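Side-chain contacts in putative nucleoside-diphosphate-sugar epimerase (Staphylococcus aureus subsp. aureus, PDB 3E48), which is of unknown function but probably binds NAD(P)H in a Rossmann-type domain and may act on nucleoside-diphosphate sugars: residues D67-I72 / E87-A92; H100-G105 / D189-R194; R126-S131 / Y135-M140. One frame throughout, in Å; residues are numbered along the deposited sequence.

Contact 1 (D67-I72 / E87-A92); sequences DTVVFI and ENLVYA
Strand 68-71 and helix 84-96 come closest at F71 and L89, whose CA atoms lie 8.1 Å apart, and the space between the two backbones is bridged by side chains alone. L89 does most of the work. Its CG is anti to the backbone N (chi1 168°), which carries the isobutyl fork off the helix toward the strand; both methyls reach F71, and CD1 also reaches V69. L89 CD2 sits over one face of the F71 ring, displaced toward the rim on the CG side; it is 4.1 Å from the ring centroid and 23° off the normal, a CH-pi contact. L89 CD1 rests 3.8 Å from F71 CD1. It also slides past V69 in the opposite direction, 4.1 Å from V69 CG1. One leucine thus spans two residues on the same side of the strand, while V70, between them, turns to the other side and packs on strand 3-6. V69, F71 and L89 are all buried. Y53 stacks with the F71 ring, and M59 of helix 56-63 and Y120 of helix 118-131 also pack on it. A helix covering alternate residues of a parallel strand is the layered alpha/beta packing of a Rossmann-type domain.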
loop_
_atom_site.group_PDB
_atom_site.type_symbol
_atom_site.label_atom_id
_atom_site.label_comp_id
_atom_site.label_asym_id
_atom_site.label_seq_id
_atom_site.Cartn_x
_atom_site.Cartn_y
_atom_site.Cartn_z
ATOM N N ASP B 67 -23.790 0.685 -12.079
ATOM C CA ASP B 67 -23.797 1.726 -11.061
ATOM C C ASP B 67 -22.893 1.400 -9.888
ATOM O O ASP B 67 -22.259 2.286 -9.309
ATOM C CB ASP B 67 -25.229 1.941 -10.580
ATOM C CG ASP B 67 -26.121 2.480 -11.675
ATOM O OD1 ASP B 67 -27.144 1.836 -12.003
ATOM O OD2 ASP B 67 -25.782 3.555 -12.211
ATOM N N THR B 68 -22.844 0.123 -9.541
ATOM C CA THR B 68 -22.028 -0.339 -8.436
ATOM C C THR B 68 -21.269 -1.576 -8.874
ATOM O O THR B 68 -21.862 -2.534 -9.377
ATOM C CB THR B 68 -22.905 -0.687 -7.220
ATOM O OG1 THR B 68 -23.624 0.484 -6.813
ATOM C CG2 THR B 68 -22.054 -1.176 -6.062
ATOM N N VAL B 69 -19.954 -1.532 -8.699
ATOM C CA VAL B 69 -19.087 -2.644 -9.044
ATOM C C VAL B 69 -18.502 -3.223 -7.762
ATOM O O VAL B 69 -17.948 -2.496 -6.933
ATOM C CB VAL B 69 -17.922 -2.191 -9.963
ATOM C CG1 VAL B 69 -16.902 -3.317 -10.123
ATOM C CG2 VAL B 69 -18.468 -1.784 -11.328
ATOM N N VAL B 70 -18.670 -4.532 -7.597
ATOM C CA VAL B 70 -18.134 -5.256 -6.449
ATOM C C VAL B 70 -16.969 -6.000 -7.086
ATOM O O VAL B 70 -17.168 -6.900 -7.902
ATOM C CB VAL B 70 -19.167 -6.244 -5.875
ATOM C CG1 VAL B 70 -18.606 -6.919 -4.629
ATOM C CG2 VAL B 70 -20.458 -5.505 -5.544
ATOM N N PHE B 71 -15.756 -5.586 -6.724
ATOM C CA PHE B 71 -14.526 -6.131 -7.291
ATOM C C PHE B 71 -13.810 -7.145 -6.418
ATOM O O PHE B 71 -13.473 -6.859 -5.272
ATOM C CB PHE B 71 -13.561 -4.979 -7.584
ATOM C CG PHE B 71 -12.345 -5.378 -8.367
ATOM C CD1 PHE B 71 -12.420 -5.529 -9.747
ATOM C CD2 PHE B 71 -11.127 -5.608 -7.730
ATOM C CE1 PHE B 71 -11.301 -5.904 -10.490
ATOM C CE2 PHE B 71 -9.995 -5.986 -8.463
ATOM C CZ PHE B 71 -10.086 -6.134 -9.850
ATOM N N ILE B 72 -13.579 -8.329 -6.976
ATOM C CA ILE B 72 -12.857 -9.385 -6.281
ATOM C C ILE B 72 -11.505 -9.510 -6.977
ATOM O O ILE B 72 -11.436 -9.887 -8.146
ATOM C CB ILE B 72 -13.598 -10.733 -6.377
ATOM C CG1 ILE B 72 -14.965 -10.605 -5.702
ATOM C CG2 ILE B 72 -12.768 -11.841 -5.726
ATOM C CD1 ILE B 72 -15.813 -11.854 -5.793
ATOM N N GLU B 87 -5.717 -0.572 -11.585
ATOM C CA GLU B 87 -5.620 0.584 -12.462
ATOM C C GLU B 87 -6.778 0.500 -13.449
ATOM O O GLU B 87 -7.443 1.494 -13.711
ATOM C CB GLU B 87 -4.298 0.590 -13.237
ATOM C CG GLU B 87 -3.069 1.026 -12.439
ATOM C CD GLU B 87 -3.094 2.492 -12.046
ATOM O OE1 GLU B 87 -3.643 3.313 -12.808
ATOM O OE2 GLU B 87 -2.543 2.837 -10.981
ATOM N N ASN B 88 -7.024 -0.690 -13.985
ATOM C CA ASN B 88 -8.104 -0.851 -14.944
ATOM C C ASN B 88 -9.463 -0.657 -14.295
ATOM O O ASN B 88 -10.372 -0.087 -14.899
ATOM C CB ASN B 88 -8.005 -2.210 -15.636
ATOM C CG ASN B 88 -6.826 -2.280 -16.591
ATOM O OD1 ASN B 88 -6.300 -1.243 -17.010
ATOM N ND2 ASN B 88 -6.414 -3.492 -16.950
ATOM N N LEU B 89 -9.599 -1.123 -13.058
ATOM C CA LEU B 89 -10.853 -0.964 -12.328
ATOM C C LEU B 89 -11.224 0.516 -12.259
ATOM O O LEU B 89 -12.330 0.905 -12.635
ATOM C CB LEU B 89 -10.707 -1.521 -10.912
ATOM C CG LEU B 89 -11.824 -1.194 -9.922
ATOM C CD1 LEU B 89 -13.148 -1.816 -10.376
ATOM C CD2 LEU B 89 -11.424 -1.728 -8.548
ATOM N N VAL B 90 -10.290 1.337 -11.784
ATOM C CA VAL B 90 -10.526 2.773 -11.657
ATOM C C VAL B 90 -10.746 3.457 -13.006
ATOM O O VAL B 90 -11.651 4.280 -13.147
ATOM C CB VAL B 90 -9.358 3.473 -10.922
ATOM C CG1 VAL B 90 -9.574 4.981 -10.915
ATOM C CG2 VAL B 90 -9.262 2.950 -9.495
ATOM N N TYR B 91 -9.919 3.124 -13.992
ATOM C CA TYR B 91 -10.045 3.731 -15.310
ATOM C C TYR B 91 -11.402 3.446 -15.931
ATOM O O TYR B 91 -12.054 4.350 -16.458
ATOM C CB TYR B 91 -8.947 3.216 -16.239
ATOM C CG TYR B 91 -9.015 3.793 -17.634
ATOM C CD1 TYR B 91 -9.880 3.264 -18.590
ATOM C CD2 TYR B 91 -8.222 4.879 -17.996
ATOM C CE1 TYR B 91 -9.953 3.798 -19.868
ATOM C CE2 TYR B 91 -8.285 5.425 -19.274
ATOM C CZ TYR B 91 -9.153 4.877 -20.206
ATOM O OH TYR B 91 -9.213 5.393 -21.479
ATOM N N ALA B 92 -11.819 2.186 -15.871
ATOM C CA ALA B 92 -13.096 1.779 -16.446
ATOM C C ALA B 92 -14.276 2.357 -15.676
ATOM O O ALA B 92 -15.292 2.712 -16.274
ATOM C CB ALA B 92 -13.192 0.261 -16.490
#

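Contact 2 (H100-G105 / D189-R194); sequences HIIFIG and DTWGKR
An aromatic contact, oblique rather than stacked, joins the start of a central sheet strand to the turn that links helix 174-186 to strand 194-203. H100 opens strand 100-106, and W191 reaches it from the loop. The imidazole and the six-membered ring of W191 have centroids 4.6 Å apart and planes inclined at 33°, so they lean over one another without lying flat. Seen from the histidine, W191 CE3 stands above the middle of one face, 3.6 Å from CG of H100. The base of the tryptophan side chain takes part too, its CB lying against the imidazole. A first torsion of -161° swings the histidine ring away from its own backbone N and brings that face to the indole. Next to W191, the backbone N of G192 lies at the edge of the imidazole, close to its plane; this N-H is hydrogen-bonded to OG1 of T136. G192 turns the chain just beyond the tryptophan with a positive phi (83°), at backbone angles where a CB would collide with the carbonyl O of W191, which is reason enough for a glycine here. Two residues along the strand, the CD1 methyl of I102 comes obliquely to the indole, 4.3 Å from W191 NE1. That indole nitrogen is itself hydrogen-bonded to the carbonyl O of I184, which ties the indole to the helix preceding the loop, while T68 of the adjacent strand also packs against it. The result is a tryptophan laid across the N-terminal end of two parallel strands, at the edge of the sheet face that helix 174-186 covers, in the alpha/beta sandwich of a Rossmann-type domain.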
loop_
_atom_site.group_PDB
_atom_site.type_symbol
_atom_site.label_atom_id
_atom_site.label_comp_id
_atom_site.label_asym_id
_atom_site.label_seq_id
_atom_site.Cartn_x
_atom_site.Cartn_y
_atom_site.Cartn_z
ATOM N N HIS B 100 -20.083 3.778 -7.764
ATOM C CA HIS B 100 -19.563 3.248 -6.517
ATOM C C HIS B 100 -18.836 1.934 -6.715
ATOM O O HIS B 100 -19.240 1.105 -7.529
ATOM C CB HIS B 100 -20.714 3.071 -5.520
ATOM C CG HIS B 100 -20.262 2.969 -4.098
ATOM N ND1 HIS B 100 -19.810 1.793 -3.545
ATOM C CD2 HIS B 100 -20.140 3.912 -3.133
ATOM C CE1 HIS B 100 -19.427 2.012 -2.300
ATOM N NE2 HIS B 100 -19.616 3.290 -2.025
ATOM N N ILE B 101 -17.757 1.750 -5.962
ATOM C CA ILE B 101 -16.970 0.530 -6.043
ATOM C C ILE B 101 -16.849 -0.099 -4.660
ATOM O O ILE B 101 -16.491 0.574 -3.698
ATOM C CB ILE B 101 -15.531 0.802 -6.559
ATOM C CG1 ILE B 101 -15.566 1.235 -8.029
ATOM C CG2 ILE B 101 -14.674 -0.454 -6.386
ATOM C CD1 ILE B 101 -14.227 1.750 -8.553
ATOM N N ILE B 102 -17.185 -1.380 -4.560
ATOM C CA ILE B 102 -17.041 -2.104 -3.307
ATOM C C ILE B 102 -15.842 -3.001 -3.594
ATOM O O ILE B 102 -15.919 -3.894 -4.437
ATOM C CB ILE B 102 -18.292 -2.953 -2.983
ATOM C CG1 ILE B 102 -19.504 -2.031 -2.802
ATOM C CG2 ILE B 102 -18.048 -3.780 -1.716
ATOM C CD1 ILE B 102 -20.832 -2.752 -2.566
ATOM N N PHE B 103 -14.727 -2.740 -2.917
ATOM C CA PHE B 103 -13.497 -3.498 -3.142
ATOM C C PHE B 103 -13.259 -4.522 -2.042
ATOM O O PHE B 103 -13.243 -4.179 -0.865
ATOM C CB PHE B 103 -12.307 -2.536 -3.218
ATOM C CG PHE B 103 -11.027 -3.177 -3.674
ATOM C CD1 PHE B 103 -10.621 -3.085 -5.000
ATOM C CD2 PHE B 103 -10.226 -3.871 -2.778
ATOM C CE1 PHE B 103 -9.426 -3.676 -5.432
ATOM C CE2 PHE B 103 -9.026 -4.469 -3.198
ATOM C CZ PHE B 103 -8.630 -4.369 -4.527
ATOM N N ILE B 104 -13.081 -5.781 -2.433
ATOM C CA ILE B 104 -12.847 -6.856 -1.470
ATOM C C ILE B 104 -11.347 -7.109 -1.305
ATOM O O ILE B 104 -10.746 -7.829 -2.100
ATOM C CB ILE B 104 -13.511 -8.168 -1.928
ATOM C CG1 ILE B 104 -14.997 -7.928 -2.225
ATOM C CG2 ILE B 104 -13.330 -9.238 -0.852
ATOM C CD1 ILE B 104 -15.797 -7.423 -1.050
ATOM N N GLY B 105 -10.757 -6.531 -0.262
ATOM C CA GLY B 105 -9.335 -6.699 -0.029
ATOM C C GLY B 105 -8.993 -7.636 1.112
ATOM O O GLY B 105 -9.848 -7.974 1.928
ATOM N N ASP B 189 -26.691 2.514 2.930
ATOM C CA ASP B 189 -26.328 3.363 4.059
ATOM C C ASP B 189 -25.016 2.912 4.683
ATOM O O ASP B 189 -24.405 3.647 5.452
ATOM C CB ASP B 189 -27.435 3.353 5.112
ATOM C CG ASP B 189 -28.456 4.443 4.884
ATOM O OD1 ASP B 189 -28.957 4.565 3.747
ATOM O OD2 ASP B 189 -28.757 5.183 5.843
ATOM N N THR B 190 -24.582 1.705 4.337
ATOM C CA THR B 190 -23.334 1.159 4.862
ATOM C C THR B 190 -22.155 1.499 3.949
ATOM O O THR B 190 -21.006 1.273 4.303
ATOM C CB THR B 190 -23.394 -0.378 4.982
ATOM O OG1 THR B 190 -23.533 -0.953 3.674
ATOM C CG2 THR B 190 -24.566 -0.804 5.852
ATOM N N TRP B 191 -22.448 2.046 2.774
ATOM C CA TRP B 191 -21.414 2.387 1.806
ATOM C C TRP B 191 -20.515 3.552 2.225
ATOM O O TRP B 191 -20.901 4.387 3.046
ATOM C CB TRP B 191 -22.063 2.707 0.454
ATOM C CG TRP B 191 -22.837 1.567 -0.150
ATOM C CD1 TRP B 191 -23.101 0.353 0.421
ATOM C CD2 TRP B 191 -23.427 1.531 -1.457
ATOM N NE1 TRP B 191 -23.816 -0.436 -0.451
ATOM C CE2 TRP B 191 -24.029 0.264 -1.611
ATOM C CE3 TRP B 191 -23.504 2.452 -2.512
ATOM C CZ2 TRP B 191 -24.700 -0.110 -2.781
ATOM C CZ3 TRP B 191 -24.170 2.081 -3.676
ATOM C CH2 TRP B 191 -24.759 0.811 -3.798
ATOM N N GLY B 192 -19.309 3.591 1.660
ATOM C CA GLY B 192 -18.379 4.673 1.946
ATOM C C GLY B 192 -17.554 4.517 3.206
ATOM O O GLY B 192 -16.837 5.433 3.608
ATOM N N LYS B 193 -17.652 3.355 3.835
ATOM C CA LYS B 193 -16.903 3.106 5.051
ATOM C C LYS B 193 -15.909 1.966 4.837
ATOM O O LYS B 193 -15.984 1.236 3.847
ATOM C CB LYS B 193 -17.864 2.766 6.190
ATOM C CG LYS B 193 -17.243 2.905 7.562
ATOM C CD LYS B 193 -16.890 4.355 7.854
ATOM C CE LYS B 193 -15.658 4.448 8.734
ATOM N NZ LYS B 193 -14.466 3.897 8.023
ATOM N N ARG B 194 -14.968 1.830 5.766
ATOM C CA ARG B 194 -13.956 0.784 5.702
ATOM C C ARG B 194 -14.384 -0.303 6.680
ATOM O O ARG B 194 -14.688 -0.016 7.836
ATOM C CB ARG B 194 -12.594 1.360 6.106
ATOM C CG ARG B 194 -11.398 0.511 5.708
ATOM C CD ARG B 194 -10.093 1.225 6.072
ATOM N NE ARG B 194 -8.904 0.510 5.611
ATOM C CZ ARG B 194 -8.458 0.515 4.358
ATOM N NH1 ARG B 194 -7.368 -0.169 4.042
ATOM N NH2 ARG B 194 -9.088 1.212 3.421
#

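Contact 3 (R126-S131 / Y135-M140); sequences RLLSTS and YTYVRM
The return leg of a beta-alpha-beta unit is at work here: helix 118-131 follows strand 100-106, and the chain then turns back into strand 134-143. The short segments 126-131 and 135-140 run antiparallel, at 169° with axes 9.8 Å apart at closest approach, as a helix and the strand after it do in such a crossover. L128 carries most of the contact from the helix. Its CB stands almost squarely over the centre of the Y135 ring, 3.7 Å from the centroid and 8° off the normal, making a CH-pi contact. Further out, L128 CD1 turns to the second tyrosine and meets Y137 CD2 at 3.9 Å, in the plane of that ring and at its edge. One leucine therefore touches one tyrosine by its face and the other by its rim. The Y135 ring occupies the hindered rotamer between backbone N and carbonyl carbon (chi1 70°), which lifts it toward the helix and lays it across L128 and S129. Its OH comes 3.6 Å from S129 CB, and a water joins the two hydroxyls, lying 2.8 Å from both S129 OG and Y135 OH. Within segment 126-131, two side-chain hydroxyls turn back onto backbone carbonyls: T130 OG1 donates to L127 O at 2.9 Å, and S131 OG to L128 O at 2.6 Å. S131 OG is also hydrogen-bonded to I133 N. Around this core, I101 and F103 of strand 100-106 pack on L128, and the F103 ring meets that of Y137. V90 of helix 84-96 touches L127 and S131, while P119 and F115 of the second subunit pack on L127 and T130, so the helix lies between its neighbouring helix, the sheet and the dimer partner.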
loop_
_atom_site.group_PDB
_atom_site.type_symbol
_atom_site.label_atom_id
_atom_site.label_comp_id
_atom_site.label_asym_id
_atom_site.label_seq_id
_atom_site.Cartn_x
_atom_site.Cartn_y
_atom_site.Cartn_z
ATOM N N ARG B 126 -5.182 2.961 -1.595
ATOM C CA ARG B 126 -4.787 4.333 -1.895
ATOM C C ARG B 126 -5.244 4.793 -3.279
ATOM O O ARG B 126 -5.706 5.926 -3.434
ATOM C CB ARG B 126 -3.271 4.462 -1.732
ATOM C CG ARG B 126 -2.867 4.200 -0.291
ATOM C CD ARG B 126 -1.383 3.942 -0.097
ATOM N NE ARG B 126 -1.073 3.910 1.333
ATOM C CZ ARG B 126 -1.438 2.938 2.166
ATOM N NH1 ARG B 126 -2.124 1.888 1.724
ATOM N NH2 ARG B 126 -1.148 3.034 3.459
ATOM N N LEU B 127 -5.144 3.924 -4.283
ATOM C CA LEU B 127 -5.574 4.316 -5.620
ATOM C C LEU B 127 -7.061 4.669 -5.597
ATOM O O LEU B 127 -7.488 5.632 -6.235
ATOM C CB LEU B 127 -5.327 3.200 -6.638
ATOM C CG LEU B 127 -5.479 3.615 -8.113
ATOM C CD1 LEU B 127 -4.376 4.618 -8.487
ATOM C CD2 LEU B 127 -5.402 2.386 -9.001
ATOM N N LEU B 128 -7.856 3.891 -4.869
ATOM C CA LEU B 128 -9.283 4.188 -4.786
ATOM C C LEU B 128 -9.468 5.563 -4.157
ATOM O O LEU B 128 -10.292 6.358 -4.609
ATOM C CB LEU B 128 -10.011 3.117 -3.967
ATOM C CG LEU B 128 -10.174 1.813 -4.752
ATOM C CD1 LEU B 128 -10.495 0.670 -3.804
ATOM C CD2 LEU B 128 -11.280 1.979 -5.789
ATOM N N SER B 129 -8.690 5.846 -3.116
ATOM C CA SER B 129 -8.770 7.139 -2.450
ATOM C C SER B 129 -8.438 8.286 -3.415
ATOM O O SER B 129 -9.111 9.317 -3.408
ATOM C CB SER B 129 -7.813 7.169 -1.250
ATOM O OG SER B 129 -7.893 8.410 -0.568
ATOM N N THR B 130 -7.422 8.106 -4.258
ATOM C CA THR B 130 -7.032 9.164 -5.198
ATOM C C THR B 130 -7.980 9.336 -6.382
ATOM O O THR B 130 -8.000 10.396 -7.010
ATOM C CB THR B 130 -5.639 8.922 -5.819
ATOM O OG1 THR B 130 -5.719 7.855 -6.776
ATOM C CG2 THR B 130 -4.618 8.568 -4.747
ATOM N N SER B 131 -8.761 8.300 -6.680
ATOM C CA SER B 131 -9.681 8.308 -7.823
ATOM C C SER B 131 -10.844 9.291 -7.762
ATOM O O SER B 131 -11.321 9.751 -8.800
ATOM C CB SER B 131 -10.258 6.909 -8.037
ATOM O OG SER B 131 -11.196 6.611 -7.026
ATOM N N TYR B 135 -16.349 4.819 -2.742
ATOM C CA TYR B 135 -16.021 3.412 -2.585
ATOM C C TYR B 135 -16.153 2.918 -1.150
ATOM O O TYR B 135 -16.165 3.701 -0.198
ATOM C CB TYR B 135 -14.601 3.115 -3.107
ATOM C CG TYR B 135 -13.485 3.694 -2.264
ATOM C CD1 TYR B 135 -13.179 5.055 -2.310
ATOM C CD2 TYR B 135 -12.750 2.880 -1.400
ATOM C CE1 TYR B 135 -12.167 5.590 -1.509
ATOM C CE2 TYR B 135 -11.740 3.404 -0.601
ATOM C CZ TYR B 135 -11.457 4.757 -0.657
ATOM O OH TYR B 135 -10.472 5.272 0.157
ATOM N N THR B 136 -16.258 1.601 -1.025
ATOM C CA THR B 136 -16.383 0.923 0.259
ATOM C C THR B 136 -15.280 -0.117 0.231
ATOM O O THR B 136 -15.255 -0.974 -0.651
ATOM C CB THR B 136 -17.760 0.229 0.378
ATOM O OG1 THR B 136 -18.797 1.209 0.228
ATOM C CG2 THR B 136 -17.914 -0.449 1.732
ATOM N N TYR B 137 -14.350 -0.025 1.174
ATOM C CA TYR B 137 -13.236 -0.962 1.215
ATOM C C TYR B 137 -13.500 -2.019 2.283
ATOM O O TYR B 137 -13.567 -1.722 3.479
ATOM C CB TYR B 137 -11.934 -0.198 1.486
ATOM C CG TYR B 137 -10.698 -0.956 1.071
ATOM C CD1 TYR B 137 -10.083 -1.855 1.939
ATOM C CD2 TYR B 137 -10.178 -0.823 -0.217
ATOM C CE1 TYR B 137 -8.980 -2.611 1.533
ATOM C CE2 TYR B 137 -9.077 -1.575 -0.634
ATOM C CZ TYR B 137 -8.488 -2.467 0.247
ATOM O OH TYR B 137 -7.412 -3.224 -0.151
ATOM N N VAL B 138 -13.669 -3.257 1.832
ATOM C CA VAL B 138 -13.963 -4.371 2.722
ATOM C C VAL B 138 -12.750 -5.271 2.873
ATOM O O VAL B 138 -12.321 -5.895 1.913
ATOM C CB VAL B 138 -15.135 -5.210 2.165
ATOM C CG1 VAL B 138 -15.480 -6.338 3.131
ATOM C CG2 VAL B 138 -16.338 -4.314 1.918
ATOM N N ARG B 139 -12.188 -5.342 4.072
ATOM C CA ARG B 139 -11.027 -6.195 4.285
ATOM C C ARG B 139 -11.488 -7.511 4.901
ATOM O O ARG B 139 -12.331 -7.519 5.795
ATOM C CB ARG B 139 -10.014 -5.478 5.188
ATOM C CG ARG B 139 -9.402 -4.255 4.505
ATOM C CD ARG B 139 -8.686 -3.307 5.469
ATOM N NE ARG B 139 -7.477 -3.890 6.042
ATOM C CZ ARG B 139 -7.365 -4.287 7.304
ATOM N NH1 ARG B 139 -8.394 -4.165 8.134
ATOM N NH2 ARG B 139 -6.222 -4.806 7.737
HETATM N N MSE B 140 -10.960 -8.624 4.405
HETATM C CA MSE B 140 -11.354 -9.921 4.937
HETATM C C MSE B 140 -10.204 -10.644 5.630
HETATM O O MSE B 140 -9.033 -10.451 5.281
HETATM C CB MSE B 140 -11.918 -10.801 3.813
HETATM C CG MSE B 140 -10.901 -11.206 2.764
HETATM SE SE MSE B 140 -11.705 -12.085 1.222
HETATM C CE MSE B 140 -10.621 -11.264 -0.144
HETATM O O HOH W 1 -10.361 7.966 0.743
#

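The three contacts share one mixed sheet, in which strands 68-71, 100-106 and 134-143 are parallel neighbours. Contacts 2 and 3 are nearest, with centres 7 Å apart; G105 N lies 2.8 Å from V138 O in a probable backbone hydrogen bond. Contacts 1 and 2, 12 Å apart between centres, are tied likewise by F71 N and I102 O at 2.8 Å. The helices of contacts 1 and 3 pack side by side on one face of the sheet, whereas the loop of contact 2 approaches from the other. In Rossmann-type domains the dinucleotide binds at the C-terminal edge of the parallel strands, so contact 2, at the start of strand 100-106, probably lies at the far end from it.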